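Local coordinates for protein 2-oxoglutarate-dependent dioxygenase DAO (Oryza sativa subsp. indica, PDB 6KUN) that probably oxidises the auxin indole-3-acetic acid irreversibly to inactive 2-oxoindole-3-acetic acid, using iron(II) and 2-oxoglutarate, and so keeps auxin levels in balance, at residues B[55-60]-B[87-92]; B[99-104]-B[116-121]; B[151-156]-B[243-248]. All blocks are in the same frame, centred on the assembly; numbering follows the deposited sequence.

In the fold
Followed from the N terminus, the chain closes three loops in series, so none of them nests in or crosses another. Contact 1 closes the first, bringing the end of helix 43-57 onto strand 86-92. Helix 97-106 follows that strand directly, and contact 2 pairs it with helix 111-138 across a short turn; L91 of the strand packs on V100 and F103 of helix 97-106. Contact 3 closes the longest loop, joining strand 151-158 to strand 242-249. Strands 86-92 and 151-158 are neighbours in the large sheet, linking contacts 1 and 3 through backbone pairing, while A121 of contact 2 packs on F153 and M247. Helices thus back the sheet that carries the ligands on its other face.

Contact 1: residues B[55-60]-B[87-92]; sequences ALFDLP and EAFGLC
The ring of F89 turns its edge toward the face of F57 in an offset edge-to-face pair, centroids 5.2 Å apart and planes at 61°. The closest carbons are F57 CE1 and F89 CD1, at 3.6 Å. F57 CE1 also lies 3.6 Å from E87 CG, so the F57 ring is wedged between the side chains of E87 and F89, and its edge meets A88 CA. L56 CB comes obliquely to the F89 ring, 3.9 Å from F89 CE1.

E87 places CG between its backbone N and carbonyl carbon (chi1 73°), which lays the chain against F57 while the carboxylate runs on to polar partners: salt bridges to K64 and R157, and hydrogen bonds with N159 and with Y76, whose ring also meets that of F89. K64 also bonds to F57 O, tying the helix end to the same charged cluster.

The contact thus joins a helix of the N-terminal region to the large sheet of the jelly-roll dioxygenase fold. Strand 86-92 runs between strands 75-77 and 151-158 in that sheet, and helix 43-57 ends against it, with L56 and F57 also resting on M155 and R157.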
loop_
_atom_site.group_PDB
_atom_site.type_symbol
_atom_site.label_atom_id
_atom_site.label_comp_id
_atom_site.label_asym_id
_atom_site.label_seq_id
_atom_site.Cartn_x
_atom_site.Cartn_y
_atom_site.Cartn_z
ATOM N N ALA B 55 -9.191 -8.993 6.313
ATOM C CA ALA B 55 -9.625 -10.325 6.720
ATOM C C ALA B 55 -10.855 -10.257 7.624
ATOM O O ALA B 55 -11.809 -11.022 7.444
ATOM C CB ALA B 55 -8.483 -11.045 7.429
ATOM N N LEU B 56 -10.878 -9.317 8.562
ATOM C CA LEU B 56 -12.035 -9.151 9.419
ATOM C C LEU B 56 -13.273 -8.850 8.593
ATOM O O LEU B 56 -14.355 -9.401 8.834
ATOM C CB LEU B 56 -11.809 -8.031 10.430
ATOM C CG LEU B 56 -10.952 -8.363 11.620
ATOM C CD1 LEU B 56 -10.874 -7.093 12.470
ATOM C CD2 LEU B 56 -11.518 -9.580 12.373
ATOM N N PHE B 57 -13.162 -7.888 7.670
ATOM C CA PHE B 57 -14.360 -7.515 6.914
ATOM C C PHE B 57 -14.718 -8.573 5.870
ATOM O O PHE B 57 -15.862 -8.598 5.408
ATOM C CB PHE B 57 -14.206 -6.170 6.255
ATOM C CG PHE B 57 -14.369 -5.030 7.210
ATOM C CD1 PHE B 57 -15.556 -4.844 7.879
ATOM C CD2 PHE B 57 -13.328 -4.173 7.440
ATOM C CE1 PHE B 57 -15.697 -3.812 8.777
ATOM C CE2 PHE B 57 -13.478 -3.107 8.314
ATOM C CZ PHE B 57 -14.664 -2.941 8.996
ATOM N N ASP B 58 -13.782 -9.444 5.513
ATOM C CA ASP B 58 -14.100 -10.551 4.609
ATOM C C ASP B 58 -14.677 -11.764 5.326
ATOM O O ASP B 58 -14.950 -12.783 4.686
ATOM C CB ASP B 58 -12.861 -10.973 3.826
ATOM C CG ASP B 58 -12.542 -10.017 2.684
ATOM O OD1 ASP B 58 -13.413 -9.198 2.307
ATOM O OD2 ASP B 58 -11.418 -10.102 2.167
ATOM N N LEU B 59 -14.846 -11.692 6.635
ATOM C CA LEU B 59 -15.411 -12.811 7.369
ATOM C C LEU B 59 -16.836 -13.105 6.894
ATOM O O LEU B 59 -17.537 -12.210 6.428
ATOM C CB LEU B 59 -15.410 -12.488 8.857
ATOM C CG LEU B 59 -14.108 -12.665 9.650
ATOM C CD1 LEU B 59 -14.289 -12.124 11.066
ATOM C CD2 LEU B 59 -13.704 -14.136 9.677
ATOM N N PRO B 60 -17.297 -14.354 7.012
ATOM C CA PRO B 60 -18.713 -14.633 6.751
ATOM C C PRO B 60 -19.614 -13.890 7.722
ATOM O O PRO B 60 -19.216 -13.540 8.838
ATOM C CB PRO B 60 -18.827 -16.159 6.968
ATOM C CG PRO B 60 -17.452 -16.671 6.659
ATOM C CD PRO B 60 -16.509 -15.597 7.168
ATOM N N GLU B 87 -20.138 -0.617 7.389
ATOM C CA GLU B 87 -20.024 -1.596 8.464
ATOM C C GLU B 87 -18.711 -1.329 9.188
ATOM O O GLU B 87 -17.807 -0.684 8.654
ATOM C CB GLU B 87 -20.118 -3.037 7.952
ATOM C CG GLU B 87 -18.912 -3.545 7.196
ATOM C CD GLU B 87 -19.187 -4.879 6.497
ATOM O OE1 GLU B 87 -19.184 -4.896 5.243
ATOM O OE2 GLU B 87 -19.414 -5.915 7.188
ATOM N N ALA B 88 -18.619 -1.811 10.416
ATOM C CA ALA B 88 -17.474 -1.427 11.212
ATOM C C ALA B 88 -17.310 -2.342 12.408
ATOM O O ALA B 88 -18.212 -3.101 12.772
ATOM C CB ALA B 88 -17.601 0.025 11.690
ATOM N N PHE B 89 -16.111 -2.260 12.993
ATOM C CA PHE B 89 -15.771 -2.844 14.283
ATOM C C PHE B 89 -15.298 -1.700 15.152
ATOM O O PHE B 89 -14.386 -0.960 14.742
ATOM C CB PHE B 89 -14.628 -3.879 14.179
ATOM C CG PHE B 89 -14.977 -5.123 13.425
ATOM C CD1 PHE B 89 -14.930 -5.157 12.040
ATOM C CD2 PHE B 89 -15.259 -6.300 14.118
ATOM C CE1 PHE B 89 -15.200 -6.335 11.341
ATOM C CE2 PHE B 89 -15.535 -7.480 13.440
ATOM C CZ PHE B 89 -15.504 -7.509 12.060
ATOM N N GLY B 90 -15.910 -1.534 16.313
ATOM C CA GLY B 90 -15.542 -0.486 17.244
ATOM C C GLY B 90 -15.168 -1.035 18.602
ATOM O O GLY B 90 -15.735 -2.039 19.061
ATOM N N LEU B 91 -14.253 -0.340 19.258
ATOM C CA LEU B 91 -13.689 -0.726 20.543
ATOM C C LEU B 91 -13.626 0.502 21.429
ATOM O O LEU B 91 -12.889 1.441 21.143
ATOM C CB LEU B 91 -12.308 -1.326 20.370
ATOM C CG LEU B 91 -11.608 -1.928 21.587
ATOM C CD1 LEU B 91 -10.145 -2.209 21.143
ATOM C CD2 LEU B 91 -11.612 -1.145 22.842
ATOM N N CYS B 92 -14.397 0.476 22.492
ATOM C CA CYS B 92 -14.376 1.420 23.618
ATOM C C CYS B 92 -14.282 0.589 24.897
ATOM O O CYS B 92 -15.049 -0.374 25.047
ATOM C CB CYS B 92 -15.659 2.253 23.625
ATOM S SG CYS B 92 -15.546 3.743 24.596
#

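Contact 2: residues B[99-104]-B[116-121]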
loop_
_atom_site.group_PDB
_atom_site.type_symbol
_atom_site.label_atom_id
_atom_site.label_comp_id
_atom_site.label_asym_id
_atom_site.label_seq_id
_atom_site.Cartn_x
_atom_site.Cartn_y
_atom_site.Cartn_z
ATOM N N ASP B 99 -9.966 -3.475 28.442
ATOM C CA ASP B 99 -10.944 -3.517 27.361
ATOM C C ASP B 99 -10.310 -3.980 26.052
ATOM O O ASP B 99 -10.948 -4.673 25.244
ATOM C CB ASP B 99 -11.548 -2.122 27.097
ATOM C CG ASP B 99 -12.502 -1.641 28.189
ATOM O OD1 ASP B 99 -12.752 -2.399 29.123
ATOM O OD2 ASP B 99 -13.000 -0.484 28.099
ATOM N N VAL B 100 -9.103 -3.482 25.765
ATOM C CA VAL B 100 -8.398 -3.869 24.555
ATOM C C VAL B 100 -8.056 -5.354 24.611
ATOM O O VAL B 100 -8.210 -6.082 23.631
ATOM C CB VAL B 100 -7.131 -3.002 24.372
ATOM C CG1 VAL B 100 -6.293 -3.554 23.238
ATOM C CG2 VAL B 100 -7.489 -1.508 24.125
ATOM N N ASP B 101 -7.560 -5.818 25.757
ATOM C CA ASP B 101 -7.248 -7.236 25.911
ATOM C C ASP B 101 -8.485 -8.107 25.660
ATOM O O ASP B 101 -8.439 -9.071 24.880
ATOM C CB ASP B 101 -6.677 -7.463 27.307
ATOM C CG ASP B 101 -5.369 -6.730 27.539
ATOM O OD1 ASP B 101 -4.802 -6.149 26.588
ATOM O OD2 ASP B 101 -4.903 -6.725 28.700
ATOM N N ALA B 102 -9.612 -7.768 26.292
ATOM C CA ALA B 102 -10.802 -8.620 26.211
ATOM C C ALA B 102 -11.435 -8.567 24.837
ATOM O O ALA B 102 -11.943 -9.581 24.336
ATOM C CB ALA B 102 -11.811 -8.203 27.284
ATOM N N PHE B 103 -11.442 -7.402 24.215
ATOM C CA PHE B 103 -11.926 -7.280 22.842
ATOM C C PHE B 103 -11.161 -8.222 21.914
ATOM O O PHE B 103 -11.768 -9.025 21.193
ATOM C CB PHE B 103 -11.805 -5.816 22.380
ATOM C CG PHE B 103 -12.338 -5.542 20.990
ATOM C CD1 PHE B 103 -11.506 -5.610 19.887
ATOM C CD2 PHE B 103 -13.633 -5.154 20.800
ATOM C CE1 PHE B 103 -12.002 -5.338 18.631
ATOM C CE2 PHE B 103 -14.130 -4.899 19.538
ATOM C CZ PHE B 103 -13.295 -4.981 18.449
ATOM N N CYS B 104 -9.826 -8.140 21.932
ATOM C CA CYS B 104 -9.034 -8.954 21.000
ATOM C C CYS B 104 -9.084 -10.429 21.374
ATOM O O CYS B 104 -9.003 -11.282 20.499
ATOM C CB CYS B 104 -7.601 -8.442 20.956
ATOM S SG CYS B 104 -7.548 -6.680 20.294
ATOM N N THR B 116 -2.602 -8.836 15.747
ATOM C CA THR B 116 -2.262 -7.674 14.940
ATOM C C THR B 116 -3.153 -6.501 15.305
ATOM O O THR B 116 -2.678 -5.385 15.500
ATOM C CB THR B 116 -2.410 -7.970 13.436
ATOM O OG1 THR B 116 -1.491 -8.976 13.023
ATOM C CG2 THR B 116 -2.163 -6.694 12.587
ATOM N N VAL B 117 -4.443 -6.771 15.463
ATOM C CA VAL B 117 -5.379 -5.736 15.852
ATOM C C VAL B 117 -4.998 -5.183 17.217
ATOM O O VAL B 117 -5.005 -3.963 17.442
ATOM C CB VAL B 117 -6.821 -6.262 15.840
ATOM C CG1 VAL B 117 -7.776 -5.220 16.484
ATOM C CG2 VAL B 117 -7.260 -6.546 14.450
ATOM N N LYS B 118 -4.631 -6.064 18.132
ATOM C CA LYS B 118 -4.236 -5.626 19.461
ATOM C C LYS B 118 -3.038 -4.700 19.380
ATOM O O LYS B 118 -3.033 -3.627 20.010
ATOM C CB LYS B 118 -3.929 -6.842 20.329
ATOM C CG LYS B 118 -3.581 -6.531 21.764
ATOM C CD LYS B 118 -3.470 -7.830 22.592
ATOM C CE LYS B 118 -3.164 -7.501 24.046
ATOM N NZ LYS B 118 -3.776 -8.474 24.978
ATOM N N ALA B 119 -2.006 -5.097 18.627
ATOM C CA ALA B 119 -0.796 -4.290 18.549
ATOM C C ALA B 119 -1.086 -2.938 17.919
ATOM O O ALA B 119 -0.614 -1.900 18.412
ATOM C CB ALA B 119 0.293 -5.045 17.763
ATOM N N TYR B 120 -1.864 -2.937 16.847
ATOM C CA TYR B 120 -2.261 -1.744 16.198
ATOM C C TYR B 120 -3.042 -0.806 17.125
ATOM O O TYR B 120 -2.724 0.316 17.205
ATOM C CB TYR B 120 -3.000 -2.006 14.894
ATOM C CG TYR B 120 -2.728 -1.008 13.856
ATOM C CD1 TYR B 120 -1.606 -1.103 13.123
ATOM C CD2 TYR B 120 -3.568 0.045 13.613
ATOM C CE1 TYR B 120 -1.322 -0.223 12.164
ATOM C CE2 TYR B 120 -3.281 0.954 12.632
ATOM C CZ TYR B 120 -2.148 0.787 11.909
ATOM O OH TYR B 120 -1.714 1.592 10.932
ATOM N N ALA B 121 -4.046 -1.301 17.799
ATOM C CA ALA B 121 -4.849 -0.452 18.690
ATOM C C ALA B 121 -3.948 0.201 19.728
ATOM O O ALA B 121 -3.999 1.430 19.954
ATOM C CB ALA B 121 -5.958 -1.261 19.374
HETATM O O HOH W 1 -6.068 -10.110 24.318
#
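Extended from CA to CE (chi1 -177°), K118 bends only at its last torsion (chi4 147°), and this reach carries NZ across to the neighbouring helix. There D101 sends its CB away from helix 111-138, yet its carboxylate comes back toward the lysine, and the two side chains cross obliquely.

The result is a salt bridge, D101 OD1 to K118 NZ at 3.0 Å, whose hydrogen bond is weak. A water adds a second link: it accepts from K118 NZ at 2.9 Å and donates to D101 O at 2.6 Å, so the ammonium is held both by the carboxylate and, through the water, by the backbone of the same residue. Both residues are partly exposed, and the ion pair lies at the margin of the interface.

Deeper in, C104 does the close packing. Its SG sits against the backbone of the facing helix, 3.6 Å from K118 CA, and equally near K118 CB. V117, itself buried, brings CG1 to 4.1 Å from C104 SG. V100 CG1 lies alongside the aliphatic part of the lysine, 4.3 Å from K118 CG, so one side chain gives its methylenes to the apolar layer and its charge to the partly exposed edge of the interface.

Around this pair, helix 97-106 packs against strand 86-92, while R114 bonds to C104 O near the turn. The segment axes approach to 9.7 Å and run at 158° to each other. This is an antiparallel helical hairpin, with helices 97-106 and 111-138 joined by a short connection, packed beside the large sheet of the dioxygenase's jelly-roll core.

Contact 3: residues B[151-156]-B[243-248]. With AKG (2-oxoglutaric acid), chain G; IAC (1H-indol-3-ylacetic acid), chain H.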
loop_
_atom_site.group_PDB
_atom_site.type_symbol
_atom_site.label_atom_id
_atom_site.label_comp_id
_atom_site.label_asym_id
_atom_site.label_seq_id
_atom_site.Cartn_x
_atom_site.Cartn_y
_atom_site.Cartn_z
ATOM N N CYS B 151 -10.846 6.589 24.799
ATOM C CA CYS B 151 -10.645 6.571 23.351
ATOM C C CYS B 151 -11.580 5.558 22.723
ATOM O O CYS B 151 -11.962 4.563 23.349
ATOM C CB CYS B 151 -9.204 6.202 22.954
ATOM S SG CYS B 151 -7.937 7.455 23.321
ATOM N N GLN B 152 -11.952 5.817 21.473
ATOM C CA GLN B 152 -12.636 4.826 20.640
ATOM C C GLN B 152 -11.772 4.471 19.424
ATOM O O GLN B 152 -11.240 5.354 18.742
ATOM C CB GLN B 152 -14.018 5.335 20.209
ATOM C CG GLN B 152 -14.695 4.451 19.122
ATOM C CD GLN B 152 -15.983 3.774 19.561
ATOM O OE1 GLN B 152 -16.436 3.939 20.697
ATOM N NE2 GLN B 152 -16.579 3.001 18.663
ATOM N N PHE B 153 -11.604 3.180 19.197
ATOM C CA PHE B 153 -10.857 2.643 18.069
ATOM C C PHE B 153 -11.890 2.090 17.112
ATOM O O PHE B 153 -12.781 1.351 17.540
ATOM C CB PHE B 153 -9.884 1.553 18.520
ATOM C CG PHE B 153 -9.083 0.930 17.382
ATOM C CD1 PHE B 153 -8.118 1.659 16.715
ATOM C CD2 PHE B 153 -9.277 -0.388 17.025
ATOM C CE1 PHE B 153 -7.374 1.086 15.690
ATOM C CE2 PHE B 153 -8.534 -0.952 16.011
ATOM C CZ PHE B 153 -7.597 -0.235 15.350
ATOM N N ARG B 154 -11.818 2.477 15.847
ATOM C CA ARG B 154 -12.797 2.000 14.865
ATOM C C ARG B 154 -12.101 1.497 13.600
ATOM O O ARG B 154 -11.132 2.091 13.110
ATOM C CB ARG B 154 -13.772 3.092 14.505
ATOM C CG ARG B 154 -15.187 2.686 14.301
ATOM C CD ARG B 154 -16.009 3.898 13.825
ATOM N NE ARG B 154 -16.609 4.678 14.910
ATOM C CZ ARG B 154 -17.136 5.893 14.754
ATOM N NH1 ARG B 154 -17.120 6.478 13.562
ATOM N NH2 ARG B 154 -17.663 6.530 15.790
ATOM N N MET B 155 -12.580 0.370 13.106
ATOM C CA MET B 155 -12.209 -0.181 11.806
ATOM C C MET B 155 -13.458 -0.092 10.954
ATOM O O MET B 155 -14.537 -0.523 11.400
ATOM C CB MET B 155 -11.695 -1.614 11.935
ATOM C CG MET B 155 -10.372 -1.709 12.690
ATOM S SD MET B 155 -9.887 -3.416 13.138
ATOM C CE MET B 155 -11.204 -3.921 14.277
ATOM N N ASN B 156 -13.329 0.518 9.775
ATOM C CA ASN B 156 -14.501 0.846 8.969
ATOM C C ASN B 156 -14.388 0.231 7.568
ATOM O O ASN B 156 -13.304 0.170 6.981
ATOM C CB ASN B 156 -14.704 2.372 8.772
ATOM C CG ASN B 156 -14.549 3.184 10.059
ATOM O OD1 ASN B 156 -15.335 3.063 10.987
ATOM N ND2 ASN B 156 -13.534 4.048 10.091
ATOM N N VAL B 243 -11.623 1.035 3.012
ATOM C CA VAL B 243 -11.353 0.580 4.367
ATOM C C VAL B 243 -10.494 1.615 5.087
ATOM O O VAL B 243 -9.520 2.158 4.528
ATOM C CB VAL B 243 -10.692 -0.808 4.387
ATOM C CG1 VAL B 243 -10.282 -1.144 5.772
ATOM C CG2 VAL B 243 -11.687 -1.839 3.850
ATOM N N SER B 244 -10.878 1.908 6.323
ATOM C CA SER B 244 -10.149 2.888 7.093
ATOM C C SER B 244 -10.081 2.454 8.537
ATOM O O SER B 244 -10.836 1.595 8.987
ATOM C CB SER B 244 -10.781 4.295 6.987
ATOM O OG SER B 244 -12.032 4.374 7.612
ATOM N N ILE B 245 -9.146 3.062 9.251
ATOM C CA ILE B 245 -8.932 2.820 10.668
ATOM C C ILE B 245 -8.842 4.189 11.334
ATOM O O ILE B 245 -8.168 5.112 10.826
ATOM C CB ILE B 245 -7.649 2.012 10.882
ATOM C CG1 ILE B 245 -7.657 0.758 10.010
ATOM C CG2 ILE B 245 -7.491 1.611 12.287
ATOM C CD1 ILE B 245 -6.338 0.104 9.934
ATOM N N ALA B 246 -9.495 4.310 12.482
ATOM C CA ALA B 246 -9.479 5.578 13.202
ATOM C C ALA B 246 -9.364 5.368 14.698
ATOM O O ALA B 246 -9.892 4.392 15.249
ATOM C CB ALA B 246 -10.750 6.421 12.905
ATOM N N MET B 247 -8.671 6.281 15.351
ATOM C CA MET B 247 -8.583 6.323 16.801
ATOM C C MET B 247 -9.071 7.690 17.258
ATOM O O MET B 247 -8.529 8.723 16.835
ATOM C CB MET B 247 -7.139 6.103 17.261
ATOM C CG MET B 247 -7.000 6.110 18.783
ATOM S SD MET B 247 -7.777 4.722 19.647
ATOM C CE MET B 247 -6.510 3.484 19.412
ATOM N N PHE B 248 -10.110 7.699 18.070
ATOM C CA PHE B 248 -10.756 8.923 18.565
ATOM C C PHE B 248 -10.358 9.136 20.018
ATOM O O PHE B 248 -10.689 8.327 20.878
ATOM C CB PHE B 248 -12.264 8.868 18.439
ATOM C CG PHE B 248 -12.750 8.569 17.051
ATOM C CD1 PHE B 248 -12.828 7.269 16.590
ATOM C CD2 PHE B 248 -13.154 9.594 16.212
ATOM C CE1 PHE B 248 -13.305 6.996 15.329
ATOM C CE2 PHE B 248 -13.643 9.308 14.937
ATOM C CZ PHE B 248 -13.701 8.000 14.501
HETATM C C1 AKG G . -14.470 10.288 10.534
HETATM O O1 AKG G . -13.235 10.103 10.575
HETATM O O2 AKG G . -15.131 10.573 11.556
HETATM C C2 AKG G . -15.162 10.169 9.254
HETATM O O5 AKG G . -15.781 11.117 8.800
HETATM C C3 AKG G . -15.107 8.864 8.494
HETATM C C4 AKG G . -13.696 8.294 8.566
HETATM C C5 AKG G . -13.635 7.003 7.785
HETATM O O3 AKG G . -12.941 6.967 6.745
HETATM O O4 AKG G . -14.280 6.019 8.207
HETATM C C IAC H . -21.905 12.085 17.841
HETATM C C1 IAC H . -22.103 10.746 17.838
HETATM C C2 IAC H . -23.066 10.161 16.979
HETATM C C3 IAC H . -23.800 10.958 16.134
HETATM C C4 IAC H . -23.585 12.325 16.131
HETATM C C5 IAC H . -22.665 12.869 16.991
HETATM C C7 IAC H . -21.268 10.210 18.742
HETATM C C8 IAC H . -20.529 11.220 19.330
HETATM C C17 IAC H . -21.018 8.780 19.215
HETATM C C18 IAC H . -20.098 8.004 18.290
HETATM N N IAC H . -20.931 12.389 18.765
HETATM O O2 IAC H . -20.324 6.774 18.119
HETATM O O3 IAC H . -19.120 8.570 17.731
#
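Both ligand pockets draw on this pair of strands: N156, S244 and F248 line the 2-oxoglutarate site, and R154 belongs to the indole-3-acetic acid site. N156 ND2 donates to S244 OG at 2.9 Å, nearly straight (168°) and in the amide plane. The same ND2 lies 2.8 Å from O4 of 2-oxoglutarate. S244 OG, set between its backbone N and carbonyl carbon (chi1 68°), faces that carboxylate too; its hydrogen bond to O3 is weak and not settled. Y158 and R242 bind the co-substrate as well, while Y86 bonds to N156 OD1 and helps fix the turn of the amide. A leucine in place of N156 would probably leave S244 OG without its amide donor, Y86 without its acceptor and the co-substrate carboxylate facing an apolar side chain.

The strands are antiparallel neighbours in the large sheet of the jelly roll, the double-stranded beta-helix core of this dioxygenase family. Three hydrogen-bonded pairs, Q152 with F248, R154 with A246 and N156 with S244, put their side chains on the ligand face. Here the F248 ring passes over one face of the R154 guanidinium, with F248 CZ 3.9 Å from R154 NH1 and the planes 39° apart. R154 NH2 lies 3.2 Å from O3 of the auxin, which sits at the guanidinium edge.

The reverse face is apolar. I245 CG2 touches F153 CE1 at 3.4 Å, and M247, bent at chi2 and chi3, brings CE to 3.6 Å from F153 CD1, its sulfur at the ring edge in a Met-aromatic contact. M124 of helix 111-138 packs on F153, I245 and M247.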